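Local atomic coordinates of hypothetical protein (Staphylococcus aureus subsp. aureus, PDB entry 1QYI), a protein that is of unknown function but probably belongs to the haloacid dehalogenase (HAD)-like hydrolase superfamily. Residues 286-292 with 305-309. Numbering follows the deposited sequence.
Sequences NPFSYIA and YINKQ
Tyr305 reaches from helix 302-307 onto the start of helix 288-295, and its side chain is met by Phe288, Ile291 and Ala292 in turn. CB packs against the Phe288 ring, 3.5 Å from Phe288 CD1. Tyr305 CG and CD1 lie against the CG2 methyl of Ile291, with Tyr305 CD1 3.4 Å from Ile291 CG2; the two side chains run past each other in opposite directions. On the other limb of the ring, Tyr305 CE2 comes to 3.5 Å from Ala292 CA, and CD2 and CE2 both touch the Ala292 methyl. Ile291 O stands over the ring centre on one face, 4.1 Å above its plane, while Phe288 CE1 meets the ring edge in plane. Tyr305 OH, at the tip, is hydrogen-bonded to Gly296 O. Both helices belong to the HAD-like part of the chain, an α/β fold built on a parallel sheet; helix 288-295 faces strand 233-237 through Ser289 and Tyr290, and helix 302-307 packs on its far side. The start of helix 288-295 is capped by Asn286: with CG anti to the backbone N (chi1 -177°), its OD1 accepts from Phe288 N at 2.8 Å, in the carbonyl plane. The same amide extends toward the second helix through a water, which accepts from Asn286 ND2 and donates to Ile306 O. Gln309, just past helix 302-307, crosses Pro287 at about a right angle, its CB 3.8 Å from Pro287 CG. Ile291 CG1, placed beside its own backbone N (chi1 -64°) and extended beyond it (chi2 -180°), carries CD1 into the bend between the helix end and Gln309, 3.3 Å from Gln309 CG and close to the carbonyl oxygens of Tyr305 and Lys308. Beyond Phe288, Val269 and Ala272 of helix 266-275 touch its ring, and Tyr302 meets it edge-to-face.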
# COMPACT_ATOMS: atom_id res chain seq x y z
N ASN A 286 -14.77 0.37 -9.73
CA ASN A 286 -15.32 -0.32 -10.89
C ASN A 286 -15.31 -1.83 -10.59
O ASN A 286 -14.28 -2.39 -10.25
CB ASN A 286 -14.49 -0.02 -12.14
CG ASN A 286 -15.07 -0.65 -13.41
OD1 ASN A 286 -15.21 -1.87 -13.50
ND2 ASN A 286 -15.40 0.18 -14.40
N PRO A 287 -16.47 -2.49 -10.72
CA PRO A 287 -16.64 -3.93 -10.47
C PRO A 287 -15.86 -4.88 -11.38
O PRO A 287 -15.99 -6.10 -11.25
CB PRO A 287 -18.15 -4.12 -10.59
CG PRO A 287 -18.51 -3.13 -11.66
CD PRO A 287 -17.71 -1.91 -11.26
N PHE A 288 -15.04 -4.34 -12.27
CA PHE A 288 -14.26 -5.17 -13.19
C PHE A 288 -13.52 -6.34 -12.57
O PHE A 288 -13.65 -7.47 -13.03
CB PHE A 288 -13.23 -4.33 -13.94
CG PHE A 288 -12.22 -5.17 -14.66
CD1 PHE A 288 -12.58 -5.88 -15.80
CD2 PHE A 288 -10.92 -5.28 -14.19
CE1 PHE A 288 -11.67 -6.69 -16.46
CE2 PHE A 288 -9.99 -6.09 -14.84
CZ PHE A 288 -10.37 -6.81 -15.99
N SER A 289 -12.73 -6.05 -11.54
CA SER A 289 -11.95 -7.09 -10.87
C SER A 289 -12.86 -8.12 -10.20
O SER A 289 -12.55 -9.31 -10.20
CB SER A 289 -11.00 -6.49 -9.85
OG SER A 289 -11.72 -5.80 -8.84
N TYR A 290 -13.98 -7.67 -9.65
CA TYR A 290 -14.89 -8.60 -9.01
C TYR A 290 -15.53 -9.47 -10.08
O TYR A 290 -15.78 -10.66 -9.86
CB TYR A 290 -15.96 -7.86 -8.20
CG TYR A 290 -15.60 -7.73 -6.74
CD1 TYR A 290 -15.31 -8.85 -5.97
CD2 TYR A 290 -15.49 -6.47 -6.14
CE1 TYR A 290 -14.91 -8.74 -4.64
CE2 TYR A 290 -15.09 -6.34 -4.80
CZ TYR A 290 -14.80 -7.48 -4.06
OH TYR A 290 -14.39 -7.37 -2.74
N ILE A 291 -15.76 -8.89 -11.25
CA ILE A 291 -16.37 -9.61 -12.37
C ILE A 291 -15.40 -10.64 -12.94
O ILE A 291 -15.80 -11.71 -13.41
CB ILE A 291 -16.81 -8.62 -13.48
CG1 ILE A 291 -17.90 -7.70 -12.92
CG2 ILE A 291 -17.31 -9.38 -14.70
CD1 ILE A 291 -18.44 -6.66 -13.91
N ALA A 292 -14.11 -10.31 -12.90
CA ALA A 292 -13.07 -11.19 -13.40
C ALA A 292 -12.87 -12.35 -12.43
O ALA A 292 -12.59 -13.47 -12.84
CB ALA A 292 -11.78 -10.41 -13.55
N TYR A 305 -16.25 -7.81 -19.24
CA TYR A 305 -16.27 -7.48 -17.83
C TYR A 305 -16.40 -5.97 -17.63
O TYR A 305 -16.79 -5.50 -16.56
CB TYR A 305 -15.00 -7.98 -17.14
CG TYR A 305 -14.77 -9.48 -17.20
CD1 TYR A 305 -15.79 -10.35 -17.57
CD2 TYR A 305 -13.54 -10.03 -16.85
CE1 TYR A 305 -15.58 -11.74 -17.60
CE2 TYR A 305 -13.32 -11.40 -16.87
CZ TYR A 305 -14.35 -12.25 -17.25
OH TYR A 305 -14.13 -13.61 -17.29
N ILE A 306 -16.11 -5.22 -18.70
CA ILE A 306 -16.16 -3.76 -18.70
C ILE A 306 -17.50 -3.22 -19.16
O ILE A 306 -18.02 -2.24 -18.60
CB ILE A 306 -15.05 -3.22 -19.62
CG1 ILE A 306 -13.70 -3.61 -19.03
CG2 ILE A 306 -15.18 -1.71 -19.78
CD1 ILE A 306 -12.53 -3.22 -19.90
N ASN A 307 -18.08 -3.87 -20.17
CA ASN A 307 -19.36 -3.46 -20.76
C ASN A 307 -20.60 -4.02 -20.08
O ASN A 307 -21.67 -3.40 -20.15
CB ASN A 307 -19.39 -3.85 -22.24
CG ASN A 307 -18.21 -3.32 -23.01
OD1 ASN A 307 -17.91 -3.80 -24.10
ND2 ASN A 307 -17.53 -2.32 -22.46
N LYS A 308 -20.48 -5.18 -19.45
CA LYS A 308 -21.59 -5.82 -18.75
C LYS A 308 -21.35 -5.87 -17.25
O LYS A 308 -20.71 -6.80 -16.73
CB LYS A 308 -21.81 -7.25 -19.25
CG LYS A 308 -22.34 -7.38 -20.65
CD LYS A 308 -22.83 -8.82 -20.91
CE LYS A 308 -23.22 -9.03 -22.38
NZ LYS A 308 -22.04 -8.93 -23.30
N GLN A 309 -21.86 -4.86 -16.55
CA GLN A 309 -21.69 -4.77 -15.10
C GLN A 309 -22.99 -4.55 -14.32
O GLN A 309 -23.11 -5.00 -13.19
CB GLN A 309 -20.70 -3.64 -14.77
CG GLN A 309 -19.34 -3.83 -15.39
CD GLN A 309 -18.42 -2.66 -15.18
OE1 GLN A 309 -17.20 -2.81 -15.19
NE2 GLN A 309 -18.99 -1.48 -14.99
O HOH W 1 -16.42 0.02 -16.83